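Local coordinates for H127A/Y244A mutant of alginate lyase AlyC3 in complex with dimannuronate (Psychromonas sp., PDB 7C8F), which belongs to the PL7 alginate lyases, which cleave alginate by beta-elimination, and binds dimannuronate here in a doubly substituted form, at residues N211-I216 against L223-I228. Residues are numbered along the deposited sequence; the frame is centred on the assembly and turned at random.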
ATOM      1  N   ASN B 211       5.768  -5.225 -14.816  1.00 14.18           N
ATOM      2  CA  ASN B 211       4.499  -5.365 -15.546  1.00 16.00           C
ATOM      3  C   ASN B 211       3.460  -6.170 -14.760  1.00 15.07           C
ATOM      4  O   ASN B 211       2.670  -6.926 -15.322  1.00 17.60           O
ATOM      5  CB  ASN B 211       4.724  -5.962 -16.941  1.00 18.24           C
ATOM      6  CG  ASN B 211       3.488  -5.878 -17.821  1.00 22.04           C
ATOM      7  OD1 ASN B 211       2.747  -4.897 -17.777  1.00 22.59           O
ATOM      8  ND2 ASN B 211       3.250  -6.921 -18.606  1.00 26.38           N
ATOM      9  N   LYS B 212       3.446  -5.996 -13.435  1.00 13.53           N
ATOM     10  CA  LYS B 212       2.481  -6.684 -12.554  1.00 13.63           C
ATOM     11  C   LYS B 212       2.621  -8.204 -12.591  1.00 13.51           C
ATOM     12  O   LYS B 212       1.663  -8.934 -12.291  1.00 14.85           O
ATOM     13  CB  LYS B 212       1.030  -6.250 -12.802  1.00 14.24           C
ATOM     14  CG  LYS B 212       0.795  -4.792 -12.443  1.00 15.34           C
ATOM     15  CD  LYS B 212      -0.634  -4.378 -12.729  1.00 15.35           C
ATOM     16  CE  LYS B 212      -0.839  -2.935 -12.289  1.00 16.13           C
ATOM     17  NZ  LYS B 212      -2.263  -2.496 -12.489  1.00 18.33           N
ATOM     18  N   GLN B 213       3.819  -8.689 -12.922  1.00 12.55           N
ATOM     19  CA  GLN B 213       4.057 -10.123 -13.016  1.00 13.44           C
ATOM     20  C   GLN B 213       5.343 -10.506 -12.311  1.00 12.58           C
ATOM     21  O   GLN B 213       6.334  -9.763 -12.320  1.00 13.52           O
ATOM     22  CB  GLN B 213       4.191 -10.605 -14.472  1.00 16.55           C
ATOM     23  CG  GLN B 213       2.929 -10.461 -15.284  1.00 21.80           C
ATOM     24  CD  GLN B 213       3.050 -11.126 -16.645  1.00 29.88           C
ATOM     25  OE1 GLN B 213       3.947 -10.808 -17.424  1.00 39.31           O
ATOM     26  NE2 GLN B 213       2.152 -12.062 -16.928  1.00 37.51           N
ATOM     27  N   LEU B 214       5.313 -11.695 -11.726  1.00 12.48           N
ATOM     28  CA  LEU B 214       6.490 -12.385 -11.229  1.00 13.34           C
ATOM     29  C   LEU B 214       6.659 -13.638 -12.078  1.00 13.70           C
ATOM     30  O   LEU B 214       5.792 -14.523 -12.070  1.00 14.97           O
ATOM     31  CB  LEU B 214       6.309 -12.753  -9.753  1.00 13.78           C
ATOM     32  CG  LEU B 214       7.380 -13.675  -9.159  1.00 14.72           C
ATOM     33  CD1 LEU B 214       8.712 -12.964  -9.148  1.00 17.56           C
ATOM     34  CD2 LEU B 214       6.996 -14.061  -7.745  1.00 15.39           C
ATOM     35  N   ILE B 215       7.752 -13.702 -12.826  1.00 13.48           N
ATOM     36  CA  ILE B 215       8.017 -14.799 -13.748  1.00 14.71           C
ATOM     37  C   ILE B 215       9.250 -15.536 -13.258  1.00 13.54           C
ATOM     38  O   ILE B 215      10.261 -14.905 -12.923  1.00 14.42           O
ATOM     39  CB  ILE B 215       8.223 -14.277 -15.180  1.00 17.27           C
ATOM     40  CG1 ILE B 215       6.945 -13.598 -15.672  1.00 22.08           C
ATOM     41  CG2 ILE B 215       8.634 -15.422 -16.113  1.00 20.12           C
ATOM     42  CD1 ILE B 215       7.063 -12.993 -17.045  1.00 26.36           C
ATOM     43  N   ILE B 216       9.174 -16.867 -13.202  1.00 14.12           N
ATOM     44  CA  ILE B 216      10.330 -17.692 -12.856  1.00 13.22           C
ATOM     45  C   ILE B 216      10.498 -18.768 -13.916  1.00 14.35           C
ATOM     46  O   ILE B 216       9.568 -19.553 -14.163  1.00 14.98           O
ATOM     47  CB  ILE B 216      10.211 -18.334 -11.462  1.00 14.89           C
ATOM     48  CG1 ILE B 216       9.918 -17.258 -10.414  1.00 15.45           C
ATOM     49  CG2 ILE B 216      11.492 -19.092 -11.105  1.00 17.04           C
ATOM     50  CD1 ILE B 216       9.745 -17.799  -9.025  1.00 19.32           C
ATOM     51  N   LEU B 223       8.082 -21.809 -15.370  1.00 16.69           N
ATOM     52  CA  LEU B 223       7.267 -22.528 -14.400  1.00 15.80           C
ATOM     53  C   LEU B 223       6.318 -21.644 -13.615  1.00 19.93           C
ATOM     54  O   LEU B 223       5.312 -22.146 -13.121  1.00 21.72           O
ATOM     55  CB  LEU B 223       8.139 -23.296 -13.402  1.00 18.57           C
ATOM     56  CG  LEU B 223       8.889 -24.521 -13.926  1.00 20.38           C
ATOM     57  CD1 LEU B 223       9.660 -25.205 -12.808  1.00 19.18           C
ATOM     58  CD2 LEU B 223       7.906 -25.496 -14.565  1.00 35.75           C
ATOM     59  N   VAL B 224       6.621 -20.361 -13.454  1.00 15.46           N
ATOM     60  CA  VAL B 224       5.784 -19.457 -12.671  1.00 14.81           C
ATOM     61  C   VAL B 224       5.517 -18.210 -13.499  1.00 13.50           C
ATOM     62  O   VAL B 224       6.458 -17.583 -14.000  1.00 14.15           O
ATOM     63  CB  VAL B 224       6.464 -19.060 -11.345  1.00 17.65           C
ATOM     64  CG1 VAL B 224       5.562 -18.118 -10.539  1.00 18.42           C
ATOM     65  CG2 VAL B 224       6.808 -20.294 -10.530  1.00 20.61           C
ATOM     66  N   GLU B 225       4.245 -17.833 -13.612  1.00 14.12           N
ATOM     67  CA  GLU B 225       3.834 -16.565 -14.228  1.00 14.55           C
ATOM     68  C   GLU B 225       2.686 -16.064 -13.361  1.00 15.75           C
ATOM     69  O   GLU B 225       1.514 -16.379 -13.603  1.00 18.28           O
ATOM     70  CB  GLU B 225       3.422 -16.766 -15.677  1.00 21.61           C
ATOM     71  CG  GLU B 225       3.147 -15.478 -16.428  1.00 24.02           C
ATOM     72  CD  GLU B 225       3.073 -15.693 -17.930  1.00 68.82           C
ATOM     73  OE1 GLU B 225       3.546 -16.748 -18.409  1.00 43.69           O
ATOM     74  OE2 GLU B 225       2.544 -14.806 -18.632  1.00 81.87           O
ATOM     75  N   HIS B 226       3.036 -15.307 -12.327  1.00 16.29           N
ATOM     76  CA  HIS B 226       2.132 -15.007 -11.225  1.00 14.47           C
ATOM     77  C   HIS B 226       1.773 -13.523 -11.238  1.00 14.21           C
ATOM     78  O   HIS B 226       2.660 -12.662 -11.272  1.00 15.40           O
ATOM     79  CB  HIS B 226       2.806 -15.383  -9.912  1.00 15.67           C
ATOM     80  CG  HIS B 226       1.951 -15.153  -8.709  1.00 18.99           C
ATOM     81  ND1 HIS B 226       0.815 -15.893  -8.457  1.00 35.68           N
ATOM     82  CD2 HIS B 226       2.048 -14.257  -7.700  1.00 16.34           C
ATOM     83  CE1 HIS B 226       0.261 -15.472  -7.335  1.00 42.96           C
ATOM     84  NE2 HIS B 226       0.995 -14.485  -6.852  1.00 19.46           N
ATOM     85  N   ASP B 227       0.475 -13.222 -11.221  1.00 15.69           N
ATOM     86  CA  ASP B 227      -0.009 -11.841 -11.193  1.00 15.97           C
ATOM     87  C   ASP B 227       0.274 -11.247  -9.816  1.00 15.95           C
ATOM     88  O   ASP B 227      -0.115 -11.823  -8.797  1.00 16.74           O
ATOM     89  CB  ASP B 227      -1.515 -11.857 -11.492  1.00 16.51           C
ATOM     90  CG  ASP B 227      -2.170 -10.467 -11.500  1.00 32.79           C
ATOM     91  OD1 ASP B 227      -1.562  -9.478 -11.070  1.00 25.20           O
ATOM     92  OD2 ASP B 227      -3.347 -10.377 -11.923  1.00 40.59           O
ATOM     93  N   ILE B 228       0.982 -10.103  -9.780  1.00 12.63           N
ATOM     94  CA  ILE B 228       1.320  -9.445  -8.519  1.00 12.42           C
ATOM     95  C   ILE B 228       0.743  -8.034  -8.443  1.00 13.66           C
ATOM     96  O   ILE B 228       1.335  -7.147  -7.820  1.00 13.05           O
ATOM     97  CB  ILE B 228       2.844  -9.443  -8.275  1.00 12.91           C
ATOM     98  CG1 ILE B 228       3.602  -8.811  -9.451  1.00 12.80           C
ATOM     99  CG2 ILE B 228       3.338 -10.862  -8.038  1.00 14.13           C
ATOM    100  CD1 ILE B 228       5.062  -8.473  -9.142  1.00 13.41           C
TER
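Ile216 and Val224 lie side by side on the buried face of a two-stranded antiparallel hairpin, their CB atoms 3.8 Å apart. Both are beta-branched, which suits extended backbone, and they form a hydrogen-bonded pair, Ile216 N donating to Val224 O at 2.9 Å. On the same face Leu214 sets its CB 3.9 Å from Ile228 CG2. CG1 of Ile228 stands between its own backbone N and carbonyl carbon (chi1 55°), a rotation that lays it over the peptide of Lys212, with Ile228 CG1 3.3 Å from Lys212 C. Strand 157-163 of the facing sheet closes over Leu214 and Ile216, leaving apolar side chains as the natural choice. His226 also turns inward, and its buried NE2 is hydrogen-bonded to Tyr230 OH.

The other face is looser and mostly polar, with Ile215 the one apolar side chain among Gln213, Glu225 and Asp227. Gln213 and the exposed Glu225 point the same way, amide and carboxylate planes 80° apart, and Gln213 NE2 reaches the anti lone pair of Glu225 OE2 through a long, bent bond (3.3 Å, 138° at the hydrogen). An alanine in place of Gln213 would probably leave that carboxylate without its amide partner and freer to swing into solvent. At the far end, Ile216 O accepts from both Val224 N and Leu223 N (3.0 Å from the latter), a classic beta bulge. Such a bulged hairpin, here at the margin of one sheet, fits the beta-sandwich (jelly-roll) fold of PL7 lyases.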